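Local coordinates for protein homoserine dehydrogenase (Staphylococcus aureus M1064, PDB 4PG7) that probably catalyses the NAD(P)-dependent interconversion of homoserine and aspartate semialdehyde, a hydride-transfer step of the aspartic acid pathway, at residues T252-N257 with A408-Q413; S425-I430 with D438-V443; T194-A199 with R246-V251; I185-T190 with A296-Y301. All blocks are in the same frame, centred on the assembly; numbering follows the deposited sequence.

Contact 1 of 4, residues T252-N257 with A408-Q413; sequences TLTDIN and ANYDNQ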
loop_
_atom_site.group_PDB
_atom_site.type_symbol
_atom_site.label_atom_id
_atom_site.label_comp_id
_atom_site.label_asym_id
_atom_site.label_seq_id
_atom_site.Cartn_x
_atom_site.Cartn_y
_atom_site.Cartn_z
ATOM N N THR A 252 16.094 14.580 -20.762
ATOM C CA THR A 252 15.788 14.651 -22.175
ATOM C C THR A 252 15.283 13.322 -22.690
ATOM O O THR A 252 15.491 12.278 -22.069
ATOM C CB THR A 252 17.035 15.002 -23.032
ATOM O OG1 THR A 252 18.009 13.959 -22.900
ATOM C CG2 THR A 252 17.657 16.354 -22.609
ATOM N N LEU A 253 14.690 13.357 -23.875
ATOM C CA LEU A 253 14.234 12.162 -24.535
ATOM C C LEU A 253 15.392 11.209 -24.804
ATOM O O LEU A 253 15.238 9.987 -24.706
ATOM C CB LEU A 253 13.477 12.558 -25.804
ATOM C CG LEU A 253 12.710 11.471 -26.523
ATOM C CD1 LEU A 253 11.713 10.807 -25.597
ATOM C CD2 LEU A 253 12.037 12.081 -27.759
ATOM N N THR A 254 16.571 11.757 -25.077
ATOM C CA THR A 254 17.749 10.941 -25.225
ATOM C C THR A 254 18.054 10.170 -23.932
ATOM O O THR A 254 18.405 8.994 -23.988
ATOM C CB THR A 254 18.945 11.799 -25.662
ATOM O OG1 THR A 254 18.600 12.476 -26.879
ATOM C CG2 THR A 254 20.155 10.962 -25.892
ATOM N N ASP A 255 17.932 10.819 -22.777
ATOM C CA ASP A 255 18.179 10.134 -21.493
ATOM C C ASP A 255 17.218 8.983 -21.369
ATOM O O ASP A 255 17.611 7.889 -21.050
ATOM C CB ASP A 255 18.007 11.059 -20.297
ATOM C CG ASP A 255 19.043 12.147 -20.254
ATOM O OD1 ASP A 255 20.243 11.834 -20.346
ATOM O OD2 ASP A 255 18.662 13.325 -20.130
ATOM N N ILE A 256 15.950 9.254 -21.651
ATOM C CA ILE A 256 14.915 8.263 -21.565
ATOM C C ILE A 256 15.147 7.077 -22.495
ATOM O O ILE A 256 14.996 5.922 -22.086
ATOM C CB ILE A 256 13.540 8.906 -21.824
ATOM C CG1 ILE A 256 13.143 9.685 -20.582
ATOM C CG2 ILE A 256 12.498 7.846 -22.147
ATOM C CD1 ILE A 256 11.976 10.595 -20.772
ATOM N N ASN A 257 15.506 7.349 -23.744
ATOM C CA ASN A 257 15.708 6.273 -24.728
ATOM C C ASN A 257 16.992 5.459 -24.502
ATOM O O ASN A 257 17.010 4.235 -24.705
ATOM C CB ASN A 257 15.623 6.831 -26.149
ATOM C CG ASN A 257 14.209 7.282 -26.499
ATOM O OD1 ASN A 257 13.252 6.849 -25.880
ATOM N ND2 ASN A 257 14.078 8.157 -27.473
ATOM N N ALA A 408 26.698 2.601 -23.497
ATOM C CA ALA A 408 25.792 2.780 -24.613
ATOM C C ALA A 408 26.116 4.081 -25.336
ATOM O O ALA A 408 26.623 5.034 -24.718
ATOM C CB ALA A 408 24.365 2.849 -24.127
ATOM N N ASN A 409 25.793 4.109 -26.631
ATOM C CA ASN A 409 25.800 5.322 -27.409
ATOM C C ASN A 409 24.717 6.241 -26.888
ATOM O O ASN A 409 23.631 5.815 -26.618
ATOM C CB ASN A 409 25.533 5.032 -28.888
ATOM C CG ASN A 409 26.684 4.310 -29.552
ATOM O OD1 ASN A 409 26.532 3.204 -30.048
ATOM N ND2 ASN A 409 27.836 4.928 -29.552
ATOM N N TYR A 410 25.029 7.514 -26.743
ATOM C CA TYR A 410 24.071 8.466 -26.237
ATOM C C TYR A 410 23.714 9.442 -27.339
ATOM O O TYR A 410 22.551 9.673 -27.592
ATOM C CB TYR A 410 24.681 9.186 -25.044
ATOM C CG TYR A 410 23.808 10.180 -24.336
ATOM C CD1 TYR A 410 23.032 9.790 -23.246
ATOM C CD2 TYR A 410 23.799 11.524 -24.699
ATOM C CE1 TYR A 410 22.258 10.694 -22.556
ATOM C CE2 TYR A 410 23.027 12.441 -24.015
ATOM C CZ TYR A 410 22.250 12.013 -22.944
ATOM O OH TYR A 410 21.489 12.908 -22.226
ATOM N N ASP A 411 24.735 10.037 -27.945
ATOM C CA ASP A 411 24.588 10.986 -29.040
ATOM C C ASP A 411 25.962 11.057 -29.723
ATOM O O ASP A 411 26.866 10.295 -29.371
ATOM C CB ASP A 411 24.150 12.354 -28.493
ATOM C CG ASP A 411 23.556 13.252 -29.558
ATOM O OD1 ASP A 411 23.653 12.918 -30.760
ATOM O OD2 ASP A 411 23.007 14.315 -29.201
ATOM N N ASN A 412 26.129 11.958 -30.682
ATOM C CA ASN A 412 27.421 12.153 -31.364
ATOM C C ASN A 412 28.574 12.473 -30.407
ATOM O O ASN A 412 28.523 13.454 -29.688
ATOM C CB ASN A 412 27.296 13.279 -32.392
ATOM C CG ASN A 412 26.305 12.956 -33.496
ATOM O OD1 ASN A 412 26.332 11.862 -34.078
ATOM N ND2 ASN A 412 25.431 13.911 -33.806
ATOM N N GLN A 413 29.600 11.633 -30.403
ATOM C CA GLN A 413 30.697 11.715 -29.428
ATOM C C GLN A 413 30.221 11.767 -27.951
ATOM O O GLN A 413 30.891 12.353 -27.092
ATOM C CB GLN A 413 31.603 12.920 -29.745
ATOM C CG GLN A 413 32.363 12.784 -31.056
ATOM C CD GLN A 413 33.339 13.921 -31.310
ATOM O OE1 GLN A 413 34.355 13.722 -31.969
ATOM N NE2 GLN A 413 33.049 15.111 -30.778
#
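Tyr410, at the end of strand 404-411, reaches across to the first turn of helix 253-262 and makes both a polar and an aromatic contact there. The polar one is a very short hydrogen bond, 2.5 Å from Tyr410 OH to Asp255 OD1. This oxygen arrives at the edge of the phenol ring and near its plane, while the carboxylate itself is turned 50° from the ring. The apolar contact uses the face: Thr254 CG2 stands almost over the ring centre of Tyr410, 3.7 Å from the centroid and 8° off the normal, a CH-pi arrangement. Thr254 CG2 also lies 3.2 Å from Tyr410 O. With CG anti to the backbone N (chi1 -177°), the tyrosine is thrown out from its strand far enough to reach the helix start.

A third set of bonds lies within the helix N terminus. Thr252, the N-cap, accepts from Asp255 N at OG1 (3.1 Å), and its own N donates to Asp255 OD2 (2.9 Å), completing a capping box. A weak bond from Thr252 OG1 to Asp255 OD2 adds to it. Lys439 NZ forms a salt bridge with Asp255 OD2 as well, and Thr252 lines the site where a free lysine is bound.

Asp255 thus has each carboxylate oxygen engaged separately, OD1 by the phenol and OD2 by the cap and an ammonium group. This fixes its rotation and would be expected to favour the ionised form, tying the ACT-domain strand to the helix start beside the lysine site.

Contact 2 of 4, residues S425-I430 with D438-V443; sequences SPEELI and DKVYPV. With LYS (lysine), chain K.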
loop_
_atom_site.group_PDB
_atom_site.type_symbol
_atom_site.label_atom_id
_atom_site.label_comp_id
_atom_site.label_asym_id
_atom_site.label_seq_id
_atom_site.Cartn_x
_atom_site.Cartn_y
_atom_site.Cartn_z
ATOM N N SER A 425 29.977 8.288 -6.125
ATOM C CA SER A 425 29.938 8.778 -7.503
ATOM C C SER A 425 31.328 8.777 -8.123
ATOM O O SER A 425 32.267 9.263 -7.522
ATOM C CB SER A 425 29.338 10.173 -7.585
ATOM O OG SER A 425 29.309 10.644 -8.933
ATOM N N PRO A 426 31.461 8.201 -9.332
ATOM C CA PRO A 426 32.704 8.283 -10.068
ATOM C C PRO A 426 32.878 9.583 -10.861
ATOM O O PRO A 426 33.774 9.663 -11.709
ATOM C CB PRO A 426 32.579 7.113 -11.044
ATOM C CG PRO A 426 31.144 7.099 -11.364
ATOM C CD PRO A 426 30.441 7.468 -10.095
ATOM N N GLU A 427 32.022 10.570 -10.638
ATOM C CA GLU A 427 32.041 11.789 -11.445
ATOM C C GLU A 427 33.397 12.521 -11.393
ATOM O O GLU A 427 33.928 12.896 -12.426
ATOM C CB GLU A 427 30.896 12.743 -11.051
ATOM C CG GLU A 427 31.003 14.117 -11.690
ATOM C CD GLU A 427 29.712 14.921 -11.672
ATOM O OE1 GLU A 427 28.716 14.500 -11.044
ATOM O OE2 GLU A 427 29.704 15.998 -12.320
ATOM N N GLU A 428 33.930 12.740 -10.206
ATOM C CA GLU A 428 35.194 13.477 -10.072
ATOM C C GLU A 428 36.329 12.714 -10.701
ATOM O O GLU A 428 37.173 13.271 -11.381
ATOM C CB GLU A 428 35.522 13.700 -8.597
ATOM C CG GLU A 428 34.622 14.734 -7.924
ATOM C CD GLU A 428 35.231 15.302 -6.652
ATOM O OE1 GLU A 428 34.557 16.159 -6.035
ATOM O OE2 GLU A 428 36.366 14.904 -6.259
ATOM N N LEU A 429 36.329 11.417 -10.458
ATOM C CA LEU A 429 37.327 10.554 -10.998
ATOM C C LEU A 429 37.343 10.592 -12.542
ATOM O O LEU A 429 38.393 10.737 -13.174
ATOM C CB LEU A 429 37.062 9.135 -10.486
ATOM C CG LEU A 429 37.898 8.043 -11.113
ATOM C CD1 LEU A 429 39.359 8.208 -10.714
ATOM C CD2 LEU A 429 37.365 6.696 -10.646
ATOM N N ILE A 430 36.169 10.457 -13.130
ATOM C CA ILE A 430 36.034 10.474 -14.591
ATOM C C ILE A 430 36.471 11.842 -15.139
ATOM O O ILE A 430 37.135 11.913 -16.173
ATOM C CB ILE A 430 34.612 10.074 -15.002
ATOM C CG1 ILE A 430 34.420 8.581 -14.704
ATOM C CG2 ILE A 430 34.353 10.317 -16.485
ATOM C CD1 ILE A 430 32.989 8.105 -14.705
ATOM N N ASP A 438 28.505 15.178 -18.494
ATOM C CA ASP A 438 27.315 16.002 -18.649
ATOM C C ASP A 438 26.513 15.919 -17.368
ATOM O O ASP A 438 26.191 16.925 -16.761
ATOM C CB ASP A 438 26.472 15.499 -19.815
ATOM C CG ASP A 438 25.165 16.292 -19.996
ATOM O OD1 ASP A 438 25.092 17.468 -19.610
ATOM O OD2 ASP A 438 24.216 15.733 -20.550
ATOM N N LYS A 439 26.226 14.695 -16.932
ATOM C CA LYS A 439 25.521 14.513 -15.700
ATOM C C LYS A 439 25.564 13.071 -15.237
ATOM O O LYS A 439 25.948 12.171 -15.986
ATOM C CB LYS A 439 24.077 14.919 -15.888
ATOM C CG LYS A 439 23.344 14.091 -16.909
ATOM C CD LYS A 439 22.132 14.868 -17.393
ATOM C CE LYS A 439 21.400 14.139 -18.498
ATOM N NZ LYS A 439 20.315 15.025 -19.018
ATOM N N VAL A 440 25.129 12.890 -14.005
ATOM C CA VAL A 440 25.102 11.596 -13.358
ATOM C C VAL A 440 23.755 11.483 -12.689
ATOM O O VAL A 440 23.344 12.377 -11.943
ATOM C CB VAL A 440 26.233 11.462 -12.304
ATOM C CG1 VAL A 440 26.148 10.135 -11.567
ATOM C CG2 VAL A 440 27.599 11.592 -12.955
ATOM N N TYR A 441 23.064 10.383 -12.962
ATOM C CA TYR A 441 21.832 10.049 -12.255
ATOM C C TYR A 441 22.068 8.766 -11.453
ATOM O O TYR A 441 22.765 7.869 -11.923
ATOM C CB TYR A 441 20.699 9.795 -13.223
ATOM C CG TYR A 441 20.240 10.940 -14.085
ATOM C CD1 TYR A 441 20.445 12.260 -13.732
ATOM C CD2 TYR A 441 19.510 10.690 -15.238
ATOM C CE1 TYR A 441 19.990 13.296 -14.536
ATOM C CE2 TYR A 441 19.044 11.723 -16.038
ATOM C CZ TYR A 441 19.268 13.014 -15.675
ATOM O OH TYR A 441 18.777 14.037 -16.474
ATOM N N PRO A 442 21.472 8.661 -10.257
ATOM C CA PRO A 442 21.511 7.372 -9.558
ATOM C C PRO A 442 20.710 6.329 -10.302
ATOM O O PRO A 442 19.831 6.667 -11.101
ATOM C CB PRO A 442 20.864 7.658 -8.185
ATOM C CG PRO A 442 20.154 8.935 -8.342
ATOM C CD PRO A 442 20.759 9.694 -9.493
ATOM N N VAL A 443 21.040 5.069 -10.047
ATOM C CA VAL A 443 20.366 3.930 -10.642
ATOM C C VAL A 443 19.902 3.046 -9.513
ATOM O O VAL A 443 20.700 2.702 -8.622
ATOM C CB VAL A 443 21.297 3.140 -11.582
ATOM C CG1 VAL A 443 20.601 1.921 -12.135
ATOM C CG2 VAL A 443 21.813 4.031 -12.708
HETATM N N LYS K . 20.276 18.832 -21.697
HETATM C CA LYS K . 20.847 19.273 -20.380
HETATM C C LYS K . 22.358 19.076 -20.300
HETATM O O LYS K . 22.917 18.892 -19.202
HETATM C CB LYS K . 20.174 18.522 -19.230
HETATM C CG LYS K . 20.420 19.134 -17.866
HETATM C CD LYS K . 20.916 18.118 -16.852
HETATM C CE LYS K . 21.275 18.821 -15.563
HETATM N NZ LYS K . 21.784 17.901 -14.511
HETATM O OXT LYS K . 23.042 19.119 -21.333
HETATM O O HOH W 1 26.804 17.293 -13.610
#
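Val440 meets Glu427 where helix 427-432 lies against the last strand of the chain, and this is the close-packed part of the contact. Val440 CG2 comes within 4.0 Å of Glu427 CB and 3.7 Å of Glu427 OE1, so the glutamate passes obliquely over the CG2 branch, touching it with CB at one end and, slightly nearer, with OE1 at the other. An extended chain, trans about chi1 (170°), carries the carboxylate past the methyl group. The other branch, Val440 CG1, is 4.1 Å from Ser425 OG, a marginal approach. That hydroxyl is already used: it accepts from Glu427 N (3.2 Å, N-H...O 156°), an ST turn that leads into the helix.

The two segments are the final helix and strand of the beta-alpha-beta-beta-alpha-beta order of an ACT domain, in which the helices pack on one face of the sheet. Val440 points to that face and also touches Phe377 on the neighbouring strand 375-382.

The Asp438 end is looser. No direct bond joins the segments there; a single water donates to Asp438 O (3.2 Å) and only weakly to Glu427 OE2. Asp438 and Lys439 form a classic beta bulge against Val380, and both side chains leave in the direction away from the helix, into the pocket of the bound lysine. Lys439 CD lies 3.5 Å from CD of that ligand, aliphatic chain beside aliphatic chain, and Asp438 OD1 lies 2.6 Å from carboxylate atom O of the bound lysine. Lys439 NZ donates to Tyr441 OH, two residues along the same face of the strand.

Contact 3 of 4, residues T194-A199 with R246-V251; sequences TTFEEA and RGISGV. With LYS (lysine), chain K.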
loop_
_atom_site.group_PDB
_atom_site.type_symbol
_atom_site.label_atom_id
_atom_site.label_comp_id
_atom_site.label_asym_id
_atom_site.label_seq_id
_atom_site.Cartn_x
_atom_site.Cartn_y
_atom_site.Cartn_z
ATOM N N THR A 194 8.117 12.672 -26.693
ATOM C CA THR A 194 8.132 14.120 -26.794
ATOM C C THR A 194 9.282 14.665 -25.988
ATOM O O THR A 194 9.788 13.997 -25.086
ATOM C CB THR A 194 6.801 14.718 -26.277
ATOM O OG1 THR A 194 6.684 14.502 -24.870
ATOM C CG2 THR A 194 5.625 14.052 -26.934
ATOM N N THR A 195 9.625 15.918 -26.234
ATOM C CA THR A 195 10.598 16.620 -25.411
ATOM C C THR A 195 9.974 17.000 -24.099
ATOM O O THR A 195 8.735 17.017 -23.969
ATOM C CB THR A 195 11.034 17.950 -26.055
ATOM O OG1 THR A 195 9.886 18.801 -26.204
ATOM C CG2 THR A 195 11.684 17.707 -27.410
ATOM N N PHE A 196 10.821 17.350 -23.135
ATOM C CA PHE A 196 10.352 17.845 -21.835
ATOM C C PHE A 196 9.402 19.036 -22.012
ATOM O O PHE A 196 8.334 19.102 -21.391
ATOM C CB PHE A 196 11.519 18.229 -20.922
ATOM C CG PHE A 196 11.085 19.020 -19.727
ATOM C CD1 PHE A 196 10.468 18.391 -18.648
ATOM C CD2 PHE A 196 11.219 20.403 -19.706
ATOM C CE1 PHE A 196 10.015 19.123 -17.568
ATOM C CE2 PHE A 196 10.764 21.137 -18.626
ATOM C CZ PHE A 196 10.166 20.494 -17.559
ATOM N N GLU A 197 9.806 19.989 -22.854
ATOM C CA GLU A 197 9.026 21.198 -23.093
ATOM C C GLU A 197 7.612 20.884 -23.631
ATOM O O GLU A 197 6.634 21.471 -23.184
ATOM C CB GLU A 197 9.784 22.121 -24.076
ATOM C CG GLU A 197 11.051 22.796 -23.513
ATOM C CD GLU A 197 12.262 21.863 -23.215
ATOM O OE1 GLU A 197 12.420 20.734 -23.785
ATOM O OE2 GLU A 197 13.099 22.286 -22.378
ATOM N N GLU A 198 7.532 19.978 -24.589
ATOM C CA GLU A 198 6.267 19.554 -25.162
ATOM C C GLU A 198 5.415 18.838 -24.121
ATOM O O GLU A 198 4.213 19.073 -24.039
ATOM C CB GLU A 198 6.495 18.622 -26.345
ATOM C CG GLU A 198 7.035 19.306 -27.591
ATOM C CD GLU A 198 7.559 18.330 -28.653
ATOM O OE1 GLU A 198 7.711 17.112 -28.377
ATOM O OE2 GLU A 198 7.861 18.784 -29.777
ATOM N N ALA A 199 6.050 17.999 -23.308
ATOM C CA ALA A 199 5.327 17.221 -22.299
ATOM C C ALA A 199 4.795 18.118 -21.196
ATOM O O ALA A 199 3.679 17.926 -20.726
ATOM C CB ALA A 199 6.219 16.125 -21.711
ATOM N N ARG A 246 17.188 17.754 -7.196
ATOM C CA ARG A 246 17.267 18.117 -8.602
ATOM C C ARG A 246 15.936 17.736 -9.243
ATOM O O ARG A 246 15.401 16.653 -8.986
ATOM C CB ARG A 246 18.422 17.377 -9.294
ATOM C CG ARG A 246 18.386 17.449 -10.824
ATOM C CD ARG A 246 19.376 16.493 -11.478
ATOM N NE ARG A 246 20.752 16.935 -11.326
ATOM C CZ ARG A 246 21.837 16.169 -11.455
ATOM N NH1 ARG A 246 21.760 14.865 -11.714
ATOM N NH2 ARG A 246 23.031 16.722 -11.284
ATOM N N GLY A 247 15.414 18.606 -10.094
ATOM C CA GLY A 247 14.133 18.392 -10.746
ATOM C C GLY A 247 14.285 17.633 -12.037
ATOM O O GLY A 247 15.338 17.063 -12.287
ATOM N N ILE A 248 13.236 17.674 -12.860
ATOM C CA ILE A 248 13.194 16.934 -14.117
ATOM C C ILE A 248 13.402 17.790 -15.355
ATOM O O ILE A 248 13.415 17.261 -16.464
ATOM C CB ILE A 248 11.861 16.144 -14.293
ATOM C CG1 ILE A 248 10.644 17.064 -14.308
ATOM C CG2 ILE A 248 11.709 15.090 -13.205
ATOM C CD1 ILE A 248 9.452 16.434 -14.997
ATOM N N SER A 249 13.606 19.097 -15.201
ATOM C CA SER A 249 13.634 19.971 -16.384
ATOM C C SER A 249 14.833 19.708 -17.297
ATOM O O SER A 249 14.797 20.031 -18.493
ATOM C CB SER A 249 13.559 21.453 -15.990
ATOM O OG SER A 249 14.776 21.893 -15.423
ATOM N N GLY A 250 15.867 19.082 -16.754
ATOM C CA GLY A 250 17.042 18.677 -17.544
ATOM C C GLY A 250 17.010 17.257 -18.116
ATOM O O GLY A 250 17.912 16.863 -18.848
ATOM N N VAL A 251 15.957 16.478 -17.812
ATOM C CA VAL A 251 15.815 15.144 -18.395
ATOM C C VAL A 251 15.405 15.277 -19.865
ATOM O O VAL A 251 14.448 15.976 -20.179
ATOM C CB VAL A 251 14.760 14.296 -17.628
ATOM C CG1 VAL A 251 14.566 12.936 -18.274
ATOM C CG2 VAL A 251 15.181 14.117 -16.177
HETATM N N LYS K . 20.276 18.832 -21.697
HETATM C CA LYS K . 20.847 19.273 -20.380
HETATM C C LYS K . 22.358 19.076 -20.300
HETATM O O LYS K . 22.917 18.892 -19.202
HETATM C CB LYS K . 20.174 18.522 -19.230
HETATM C CG LYS K . 20.420 19.134 -17.866
HETATM C CD LYS K . 20.916 18.118 -16.852
HETATM C CE LYS K . 21.275 18.821 -15.563
HETATM N NZ LYS K . 21.784 17.901 -14.511
HETATM O OXT LYS K . 23.042 19.119 -21.333
HETATM O O HOH W 2 14.261 22.379 -19.659
#
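The loop 246-251 supplies Arg246 and Gly250 to the pocket of the bound lysine, and it rests on Phe196 in the first turn of helix 196-205. Ser249 CA sits over the centre of the Phe196 ring, 3.8 Å from the centroid and 14° off its normal, a CH-pi contact made by the backbone carbon. Ile248 comes to the ring margin instead, its CD1 lying 3.8 Å from Phe196 CE1 with the two side chains roughly perpendicular. A trans chi1 (167°) projects the Phe196 ring off the helix and over the loop.

The loop shape is set by a type I beta turn, closed by Val251 N to Ile248 O (3.0 Å). The helix start is fixed by a capping box: Thr195 OG1 accepts from Glu198 N, and Thr195 N donates to Glu198 OE1, each at 3.1 Å. A water bridges the two segments, donating to Ser249 O (2.7 Å) and to Glu197 OE2.

On the ligand side, the side-chain nitrogen NZ of the bound lysine stands over a face of the Arg246 guanidinium, displaced from its centre toward the edge between NE and NH2. Arg246 NH1 is hydrogen-bonded to Val440 O of the ACT-domain strand.

Contact 4 of 4, residues I185-T190 with A296-Y301; sequences ILSKMT and AVEDEY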
loop_
_atom_site.group_PDB
_atom_site.type_symbol
_atom_site.label_atom_id
_atom_site.label_comp_id
_atom_site.label_asym_id
_atom_site.label_seq_id
_atom_site.Cartn_x
_atom_site.Cartn_y
_atom_site.Cartn_z
ATOM N N ILE A 185 4.689 13.978 -16.568
ATOM C CA ILE A 185 5.530 14.508 -17.632
ATOM C C ILE A 185 6.507 13.458 -18.122
ATOM O O ILE A 185 6.679 13.267 -19.341
ATOM C CB ILE A 185 6.257 15.785 -17.149
ATOM C CG1 ILE A 185 5.244 16.919 -17.021
ATOM C CG2 ILE A 185 7.373 16.181 -18.103
ATOM C CD1 ILE A 185 5.703 18.106 -16.202
ATOM N N LEU A 186 7.172 12.764 -17.181
ATOM C CA LEU A 186 8.124 11.719 -17.585
ATOM C C LEU A 186 7.441 10.569 -18.356
ATOM O O LEU A 186 8.007 10.038 -19.306
ATOM C CB LEU A 186 8.911 11.202 -16.392
ATOM C CG LEU A 186 9.897 12.192 -15.758
ATOM C CD1 LEU A 186 10.506 11.604 -14.502
ATOM C CD2 LEU A 186 10.981 12.566 -16.729
ATOM N N SER A 187 6.241 10.188 -17.932
ATOM C CA SER A 187 5.461 9.164 -18.639
ATOM C C SER A 187 5.122 9.604 -20.062
ATOM O O SER A 187 5.227 8.833 -20.997
ATOM C CB SER A 187 4.175 8.837 -17.876
ATOM O OG SER A 187 4.485 8.207 -16.643
ATOM N N LYS A 188 4.723 10.860 -20.207
ATOM C CA LYS A 188 4.399 11.411 -21.521
ATOM C C LYS A 188 5.616 11.408 -22.449
ATOM O O LYS A 188 5.522 10.973 -23.596
ATOM C CB LYS A 188 3.870 12.827 -21.345
ATOM C CG LYS A 188 3.404 13.492 -22.631
ATOM C CD LYS A 188 2.089 12.928 -23.146
ATOM C CE LYS A 188 0.905 13.327 -22.279
ATOM N NZ LYS A 188 -0.370 13.011 -22.970
ATOM N N MET A 189 6.754 11.884 -21.942
ATOM C CA MET A 189 7.986 11.895 -22.715
ATOM C C MET A 189 8.299 10.497 -23.172
ATOM O O MET A 189 8.621 10.255 -24.340
ATOM C CB MET A 189 9.152 12.437 -21.888
ATOM C CG MET A 189 9.069 13.909 -21.556
ATOM S SD MET A 189 10.379 14.471 -20.451
ATOM C CE MET A 189 11.782 14.305 -21.541
ATOM N N THR A 190 8.179 9.564 -22.239
ATOM C CA THR A 190 8.540 8.189 -22.493
ATOM C C THR A 190 7.595 7.510 -23.502
ATOM O O THR A 190 8.054 6.933 -24.487
ATOM C CB THR A 190 8.568 7.386 -21.189
ATOM O OG1 THR A 190 9.479 8.006 -20.259
ATOM C CG2 THR A 190 8.957 5.921 -21.460
ATOM N N ALA A 296 6.751 0.670 -12.898
ATOM C CA ALA A 296 5.444 0.564 -13.562
ATOM C C ALA A 296 4.468 1.675 -13.156
ATOM O O ALA A 296 3.400 1.775 -13.729
ATOM C CB ALA A 296 4.815 -0.782 -13.254
ATOM N N VAL A 297 4.865 2.532 -12.224
ATOM C CA VAL A 297 4.014 3.592 -11.713
ATOM C C VAL A 297 4.032 4.793 -12.677
ATOM O O VAL A 297 5.040 5.508 -12.785
ATOM C CB VAL A 297 4.478 4.010 -10.315
ATOM C CG1 VAL A 297 3.631 5.143 -9.767
ATOM C CG2 VAL A 297 4.417 2.808 -9.375
ATOM N N GLU A 298 2.923 4.983 -13.383
ATOM C CA GLU A 298 2.845 5.895 -14.530
ATOM C C GLU A 298 1.883 7.036 -14.295
ATOM O O GLU A 298 1.055 7.009 -13.371
ATOM C CB GLU A 298 2.389 5.134 -15.798
ATOM C CG GLU A 298 3.352 4.059 -16.291
ATOM C CD GLU A 298 4.785 4.558 -16.531
ATOM O OE1 GLU A 298 5.007 5.682 -17.036
ATOM O OE2 GLU A 298 5.723 3.816 -16.205
ATOM N N ASP A 299 2.028 8.055 -15.131
ATOM C CA ASP A 299 1.136 9.202 -15.159
ATOM C C ASP A 299 1.124 9.918 -13.822
ATOM O O ASP A 299 2.168 10.035 -13.195
ATOM C CB ASP A 299 -0.247 8.755 -15.641
ATOM C CG ASP A 299 -0.165 8.052 -16.981
ATOM O OD1 ASP A 299 0.691 8.439 -17.817
ATOM O OD2 ASP A 299 -0.931 7.104 -17.213
ATOM N N GLU A 300 -0.037 10.328 -13.347
ATOM C CA GLU A 300 -0.130 11.084 -12.106
ATOM C C GLU A 300 -0.148 10.218 -10.847
ATOM O O GLU A 300 -0.284 10.736 -9.749
ATOM C CB GLU A 300 -1.346 12.020 -12.131
ATOM C CG GLU A 300 -2.721 11.375 -11.942
ATOM C CD GLU A 300 -3.351 10.844 -13.217
ATOM O OE1 GLU A 300 -2.633 10.531 -14.206
ATOM O OE2 GLU A 300 -4.592 10.700 -13.220
ATOM N N TYR A 301 -0.007 8.908 -10.987
ATOM C CA TYR A 301 0.006 8.036 -9.808
ATOM C C TYR A 301 1.292 8.215 -9.020
ATOM O O TYR A 301 2.314 8.593 -9.574
ATOM C CB TYR A 301 -0.212 6.577 -10.189
ATOM C CG TYR A 301 -1.667 6.254 -10.395
ATOM C CD1 TYR A 301 -2.410 5.709 -9.374
ATOM C CD2 TYR A 301 -2.310 6.516 -11.603
ATOM C CE1 TYR A 301 -3.747 5.417 -9.533
ATOM C CE2 TYR A 301 -3.666 6.219 -11.771
ATOM C CZ TYR A 301 -4.374 5.676 -10.725
ATOM O OH TYR A 301 -5.714 5.353 -10.831
#
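Ser187 points from helix 180-192 straight at the turn 298-301, and its hydroxyl is held between two groups of that turn. As donor, Ser187 OG gives its proton to Glu298 OE1 at 2.6 Å, meeting that oxygen on the anti side and well out of the carboxylate plane. As acceptor it takes Asp299 N at 2.9 Å in a nearly straight bond (165°). Asn183 O, one helical turn back, is a second acceptor near the hydroxyl and would have to share its one proton.

Glu298 folds back to reach the serine: its chain bends at chi2, which brings OE1 to the helix. Asp299 starts off away from the helix, yet its carboxylate swings round so that OD1 comes within 3.5 Å of Ser187 CB. Both acids have salt bridges outside the turn, Asp299 OD1 with Lys191 as its stronger partner and Glu298 OE2 with Lys265 and Lys267.

Backbone angles of 60°/-138° place Asp299 at the second position of a type II' beta turn, closed by Tyr301 N to Glu298 O (3.2 Å). The last residue of the turn, Tyr301, is hydrogen-bonded through OH to Asp313 N of the second subunit. The arrangement is that of a tight turn leading into strand 302-308, docked through its backbone N-H onto a helix serine.

Overall arrangement
From the N terminus, contact 4 opens first, on helix 180-192, and closes at 296-301, just before strand 302-308. Contact 3 lies entirely within that loop, joining the next helix, 196-205, to the loop 246-251. Contact 1 begins immediately afterwards, at 252-257, and closes only at 408-413, so it crosses contact 4 and ties the helix region to the ACT domain. Contact 2 follows as a short local closure inside that domain. Met189 packs against the segments of contacts 1 and 3, gathering three contacts around one helix, whereas contacts 2 and 4 do not touch, their nearest atoms about 8 Å apart. Contacts 1, 2 and 3 together supply the residues around the bound lysine.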